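Local coordinates for protein phosphatidylinositol-specific phospholipase C (Listeria monocytogenes, PDB 2PLC) that belongs to the phosphatidylinositol-specific phospholipase C family of enzymes and folds as a single-chain barrel of the TIM type, at residues Q46-Y51 with D258-Q263; P22-T27 with A56-I61. One frame throughout, in Å; residues are numbered along the deposited sequence.

Contact 2 lies deep in the barrel, its touching residues all buried, and pairs the strand ending at Thr24 with the chain that runs into strand 60-65; main-chain hydrogen bonds and apolar packing hold it together. Contact 1 is farther out and partly exposed. It joins two connecting segments, 46-51 and 258-263, each leading into a helix, with no direct hydrogen bond between them: packing, ring contacts and a water bridge do the work. The centres of contact 1 and contact 2 lie about 8 Å apart. Where they touch, His25 of contact 2 meets Asp258 of contact 1, ND1 to OD1 2.9 Å, a probable hydrogen bond linking the ends of neighbouring strands.

Contact 1. Residues Q46-Y51 with D258-Q263; sequences QTMSLY and DFPEKQ
Gln46 sets its amide across the turn at Phe259 and Pro260: OE1 meets CD of the proline at 3.2 Å, the two side chains crossing at about a right angle. NE2 passes CA of Asp258 at 3.7 Å, yet its polar partners are main-chain oxygens beyond the segments, those of His25 and Met257. Two acceptors thus grip this buried NH2 group and fix the rotation of the amide. The backbone N of Gln46 stands 3.9 Å above one face of the Phe259 ring, displaced toward its rim, while Arg227 makes a cation-pi contact with the same ring.

Thr47 reaches that ring differently: its methyl CG2 lies in the ring plane at the edge, 3.6 Å from CE1. A chi1 of 56° puts OG1 between the backbone N and the carbonyl carbon, where it meets a water at 3.1 Å. That water donates to Pro260 O at 2.7 Å, bridging the segments near the surface.

At Met48 the chain is extended as far as sulfur and then bends, chi3 -67°, which brings CE to 4.3 Å from Pro260 CG. Met48 SD lies 4.2 Å from Lys262 CE, the two side chains meeting at a slant.

Glu261 occupies the N-cap position of helix 262-269, and Ser49 that of helix 50-55. The contact therefore binds two helix approaches, one following strand 253-257 directly, a strand-to-helix turn of the kind found at the C-terminal ends of the strands in TIM-type barrels.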
loop_
_atom_site.group_PDB
_atom_site.type_symbol
_atom_site.label_atom_id
_atom_site.label_comp_id
_atom_site.label_asym_id
_atom_site.label_seq_id
_atom_site.Cartn_x
_atom_site.Cartn_y
_atom_site.Cartn_z
ATOM N N GLN A 46 0.614 -5.925 -12.000
ATOM C CA GLN A 46 1.212 -4.642 -12.373
ATOM C C GLN A 46 2.052 -4.726 -13.653
ATOM O O GLN A 46 2.441 -5.807 -14.093
ATOM C CB GLN A 46 2.114 -4.128 -11.240
ATOM C CG GLN A 46 1.485 -4.088 -9.854
ATOM C CD GLN A 46 0.345 -3.090 -9.745
ATOM O OE1 GLN A 46 0.306 -2.102 -10.473
ATOM N NE2 GLN A 46 -0.588 -3.345 -8.831
ATOM N N THR A 47 2.322 -3.569 -14.251
ATOM C CA THR A 47 3.158 -3.495 -15.445
ATOM C C THR A 47 4.365 -2.608 -15.144
ATOM O O THR A 47 5.428 -2.778 -15.735
ATOM C CB THR A 47 2.404 -2.930 -16.665
ATOM O OG1 THR A 47 1.859 -1.647 -16.344
ATOM C CG2 THR A 47 1.300 -3.876 -17.091
ATOM N N MET A 48 4.184 -1.658 -14.228
ATOM C CA MET A 48 5.252 -0.749 -13.818
ATOM C C MET A 48 6.112 -1.381 -12.739
ATOM O O MET A 48 5.608 -2.123 -11.899
ATOM C CB MET A 48 4.680 0.570 -13.276
ATOM C CG MET A 48 4.112 1.511 -14.334
ATOM S SD MET A 48 3.476 3.060 -13.626
ATOM C CE MET A 48 2.068 2.441 -12.672
ATOM N N SER A 49 7.415 -1.115 -12.780
ATOM C CA SER A 49 8.320 -1.642 -11.767
ATOM C C SER A 49 8.099 -0.819 -10.501
ATOM O O SER A 49 7.455 0.238 -10.548
ATOM C CB SER A 49 9.786 -1.537 -12.215
ATOM O OG SER A 49 10.201 -0.189 -12.310
ATOM N N LEU A 50 8.636 -1.294 -9.381
ATOM C CA LEU A 50 8.483 -0.609 -8.099
ATOM C C LEU A 50 8.867 0.852 -8.197
ATOM O O LEU A 50 8.100 1.732 -7.826
ATOM C CB LEU A 50 9.337 -1.290 -7.023
ATOM C CG LEU A 50 9.409 -0.659 -5.630
ATOM C CD1 LEU A 50 8.020 -0.431 -5.057
ATOM C CD2 LEU A 50 10.200 -1.569 -4.723
ATOM N N TYR A 51 10.030 1.102 -8.778
ATOM C CA TYR A 51 10.521 2.458 -8.909
ATOM C C TYR A 51 9.636 3.342 -9.782
ATOM O O TYR A 51 9.451 4.525 -9.490
ATOM C CB TYR A 51 11.953 2.447 -9.429
ATOM C CG TYR A 51 12.572 3.808 -9.344
ATOM C CD1 TYR A 51 12.910 4.359 -8.105
ATOM C CD2 TYR A 51 12.723 4.594 -10.489
ATOM C CE1 TYR A 51 13.376 5.675 -8.001
ATOM C CE2 TYR A 51 13.185 5.911 -10.406
ATOM C CZ TYR A 51 13.509 6.452 -9.158
ATOM O OH TYR A 51 13.943 7.773 -9.069
ATOM N N ASP A 258 -4.892 -2.659 -9.088
ATOM C CA ASP A 258 -4.148 -3.557 -9.963
ATOM C C ASP A 258 -4.112 -2.743 -11.253
ATOM O O ASP A 258 -5.078 -2.041 -11.562
ATOM C CB ASP A 258 -4.927 -4.836 -10.265
ATOM C CG ASP A 258 -4.859 -5.849 -9.154
ATOM O OD1 ASP A 258 -3.904 -5.814 -8.348
ATOM O OD2 ASP A 258 -5.766 -6.707 -9.107
ATOM N N PHE A 259 -2.990 -2.800 -11.968
ATOM C CA PHE A 259 -2.816 -2.095 -13.239
ATOM C C PHE A 259 -3.302 -0.637 -13.276
ATOM O O PHE A 259 -4.073 -0.256 -14.158
ATOM C CB PHE A 259 -3.499 -2.881 -14.368
ATOM C CG PHE A 259 -2.970 -4.272 -14.552
ATOM C CD1 PHE A 259 -1.774 -4.489 -15.219
ATOM C CD2 PHE A 259 -3.687 -5.367 -14.090
ATOM C CE1 PHE A 259 -1.301 -5.781 -15.429
ATOM C CE2 PHE A 259 -3.226 -6.657 -14.293
ATOM C CZ PHE A 259 -2.029 -6.869 -14.966
ATOM N N PRO A 260 -2.864 0.199 -12.322
ATOM C CA PRO A 260 -3.328 1.586 -12.364
ATOM C C PRO A 260 -2.660 2.375 -13.476
ATOM O O PRO A 260 -1.479 2.185 -13.758
ATOM C CB PRO A 260 -2.902 2.119 -11.002
ATOM C CG PRO A 260 -1.630 1.359 -10.736
ATOM C CD PRO A 260 -2.016 -0.038 -11.141
ATOM N N GLU A 261 -3.431 3.236 -14.130
ATOM C CA GLU A 261 -2.902 4.085 -15.191
ATOM C C GLU A 261 -2.419 5.405 -14.598
ATOM O O GLU A 261 -2.909 5.843 -13.555
ATOM C CB GLU A 261 -3.968 4.343 -16.248
ATOM C CG GLU A 261 -4.367 3.096 -16.996
ATOM C CD GLU A 261 -5.292 3.388 -18.149
ATOM O OE1 GLU A 261 -6.485 3.681 -17.898
ATOM O OE2 GLU A 261 -4.821 3.328 -19.306
ATOM N N LYS A 262 -1.441 6.017 -15.262
ATOM C CA LYS A 262 -0.859 7.291 -14.830
ATOM C C LYS A 262 -1.942 8.340 -14.578
ATOM O O LYS A 262 -1.855 9.120 -13.631
ATOM C CB LYS A 262 0.087 7.826 -15.908
ATOM C CG LYS A 262 1.210 6.894 -16.335
ATOM C CD LYS A 262 2.451 7.062 -15.476
ATOM C CE LYS A 262 3.667 6.408 -16.125
ATOM N NZ LYS A 262 4.045 7.075 -17.405
ATOM N N GLN A 263 -2.950 8.341 -15.448
ATOM C CA GLN A 263 -4.088 9.268 -15.398
ATOM C C GLN A 263 -4.900 9.104 -14.116
ATOM O O GLN A 263 -5.209 10.080 -13.424
ATOM C CB GLN A 263 -4.997 9.002 -16.606
ATOM C CG GLN A 263 -6.240 9.871 -16.700
ATOM C CD GLN A 263 -5.979 11.190 -17.397
ATOM O OE1 GLN A 263 -5.231 12.034 -16.896
ATOM N NE2 GLN A 263 -6.595 11.375 -18.564
HETATM O O HOH W 1 0.053 0.093 -14.540
#

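Contact 2. Residues P22-T27 with A56-I61; sequences PGTHDT and AGIRYI
Pro22 O is gripped by two consecutive backbone groups of the other segment. Arg59 N donates almost straight to it at 3.0 Å, with an N-H...O angle of 172°, and Tyr60 N adds a weak, bent bond. Beyond Gly23 the direction reverses: Thr24 N gives its hydrogen to Tyr60 O at 3.2 Å, the donor tilted from the carbonyl plane. The two chains run the same way.

Gly23 has no side chain, which lets the Tyr60 ring settle close by: Gly23 CA lies at the ring edge, near its plane, 3.9 Å from Tyr60 CD2. Ile58 fills the other part of the interface: its CD1 touches both Thr24 CG2, at 3.8 Å, and Pro22 CB, an apolar patch in which Thr24 and Ile58 cross at about a right angle.

In Thr27 a chi1 of -54° puts OG1 beside its own backbone N, where it donates to Thr24 OG1 at 2.9 Å. Thr27 OG1 also accepts from Asp62 N and rests 3.5 Å from Ile61 CB. Thr24 OG1 is also hydrogen-bonded to Gln53 OE1, so the turn after strand 20-24 is tied to both strand 60-65 and the helix before it.

The guanidinium of Arg59 is carried off from the contact: NH1 donates to Ile58 O and Leu54 O, while NH2 forms a salt bridge with Glu99. Strand 20-24 is flanked by 253-257 on its far side, strand 60-65 by 101-107, and helix 262-269 packs on Pro22 and Ile58, its Ile265 touching both.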
loop_
_atom_site.group_PDB
_atom_site.type_symbol
_atom_site.label_atom_id
_atom_site.label_comp_id
_atom_site.label_asym_id
_atom_site.label_seq_id
_atom_site.Cartn_x
_atom_site.Cartn_y
_atom_site.Cartn_z
ATOM N N PRO A 22 -3.047 6.881 -3.506
ATOM C CA PRO A 22 -3.045 5.848 -4.553
ATOM C C PRO A 22 -2.103 4.737 -4.090
ATOM O O PRO A 22 -1.005 5.020 -3.599
ATOM C CB PRO A 22 -2.426 6.565 -5.763
ATOM C CG PRO A 22 -2.385 8.030 -5.382
ATOM C CD PRO A 22 -2.194 8.013 -3.901
ATOM N N GLY A 23 -2.522 3.486 -4.244
ATOM C CA GLY A 23 -1.680 2.372 -3.841
ATOM C C GLY A 23 -1.783 1.241 -4.838
ATOM O O GLY A 23 -2.654 1.261 -5.703
ATOM N N THR A 24 -0.894 0.261 -4.733
ATOM C CA THR A 24 -0.913 -0.884 -5.635
ATOM C C THR A 24 -1.063 -2.193 -4.858
ATOM O O THR A 24 -0.522 -2.346 -3.755
ATOM C CB THR A 24 0.373 -0.968 -6.467
ATOM O OG1 THR A 24 1.504 -0.829 -5.599
ATOM C CG2 THR A 24 0.406 0.107 -7.533
ATOM N N HIS A 25 -1.835 -3.115 -5.424
ATOM C CA HIS A 25 -2.052 -4.423 -4.821
ATOM C C HIS A 25 -0.988 -5.347 -5.402
ATOM O O HIS A 25 -0.743 -5.324 -6.610
ATOM C CB HIS A 25 -3.455 -4.936 -5.164
ATOM C CG HIS A 25 -3.652 -6.395 -4.899
ATOM N ND1 HIS A 25 -3.914 -7.303 -5.902
ATOM C CD2 HIS A 25 -3.627 -7.105 -3.747
ATOM C CE1 HIS A 25 -4.044 -8.508 -5.381
ATOM N NE2 HIS A 25 -3.875 -8.416 -4.074
ATOM N N ASP A 26 -0.336 -6.123 -4.536
ATOM C CA ASP A 26 0.719 -7.053 -4.946
ATOM C C ASP A 26 1.725 -6.334 -5.850
ATOM O O ASP A 26 2.005 -6.741 -6.982
ATOM C CB ASP A 26 0.110 -8.259 -5.656
ATOM C CG ASP A 26 0.913 -9.521 -5.458
ATOM O OD1 ASP A 26 2.060 -9.473 -4.953
ATOM O OD2 ASP A 26 0.370 -10.578 -5.811
ATOM N N THR A 27 2.245 -5.245 -5.304
ATOM C CA THR A 27 3.202 -4.361 -5.939
ATOM C C THR A 27 4.274 -4.983 -6.838
ATOM O O THR A 27 4.513 -4.491 -7.942
ATOM C CB THR A 27 3.899 -3.523 -4.857
ATOM O OG1 THR A 27 2.903 -2.861 -4.057
ATOM C CG2 THR A 27 4.841 -2.492 -5.488
ATOM N N ALA A 56 5.383 7.580 -10.246
ATOM C CA ALA A 56 4.050 7.829 -10.785
ATOM C C ALA A 56 3.092 8.362 -9.714
ATOM O O ALA A 56 1.968 8.766 -10.021
ATOM C CB ALA A 56 3.488 6.559 -11.411
ATOM N N GLY A 57 3.520 8.333 -8.455
ATOM C CA GLY A 57 2.668 8.835 -7.393
ATOM C C GLY A 57 2.164 7.818 -6.390
ATOM O O GLY A 57 1.535 8.198 -5.408
ATOM N N ILE A 58 2.418 6.535 -6.626
ATOM C CA ILE A 58 1.979 5.486 -5.707
ATOM C C ILE A 58 2.684 5.704 -4.372
ATOM O O ILE A 58 3.896 5.905 -4.339
ATOM C CB ILE A 58 2.333 4.077 -6.252
ATOM C CG1 ILE A 58 1.593 3.803 -7.565
ATOM C CG2 ILE A 58 2.036 3.003 -5.216
ATOM C CD1 ILE A 58 0.086 3.900 -7.474
ATOM N N ARG A 59 1.925 5.710 -3.279
ATOM C CA ARG A 59 2.522 5.919 -1.962
ATOM C C ARG A 59 2.201 4.801 -0.991
ATOM O O ARG A 59 2.541 4.867 0.189
ATOM C CB ARG A 59 2.104 7.266 -1.372
ATOM C CG ARG A 59 2.704 8.469 -2.079
ATOM C CD ARG A 59 4.219 8.506 -1.983
ATOM N NE ARG A 59 4.758 9.619 -2.757
ATOM C CZ ARG A 59 5.114 9.546 -4.036
ATOM N NH1 ARG A 59 4.999 8.401 -4.697
ATOM N NH2 ARG A 59 5.552 10.632 -4.668
ATOM N N TYR A 60 1.497 3.794 -1.484
ATOM C CA TYR A 60 1.164 2.639 -0.674
ATOM C C TYR A 60 1.605 1.431 -1.472
ATOM O O TYR A 60 1.242 1.297 -2.645
ATOM C CB TYR A 60 -0.344 2.557 -0.414
ATOM C CG TYR A 60 -0.777 1.219 0.148
ATOM C CD1 TYR A 60 -0.743 0.972 1.514
ATOM C CD2 TYR A 60 -1.176 0.184 -0.698
ATOM C CE1 TYR A 60 -1.091 -0.272 2.031
ATOM C CE2 TYR A 60 -1.524 -1.062 -0.196
ATOM C CZ TYR A 60 -1.479 -1.280 1.170
ATOM O OH TYR A 60 -1.821 -2.511 1.671
ATOM N N ILE A 61 2.413 0.574 -0.860
ATOM C CA ILE A 61 2.870 -0.629 -1.546
ATOM C C ILE A 61 2.537 -1.866 -0.734
ATOM O O ILE A 61 2.407 -1.810 0.486
ATOM C CB ILE A 61 4.370 -0.574 -1.909
ATOM C CG1 ILE A 61 5.228 -0.384 -0.662
ATOM C CG2 ILE A 61 4.617 0.557 -2.893
ATOM C CD1 ILE A 61 6.716 -0.308 -0.960
#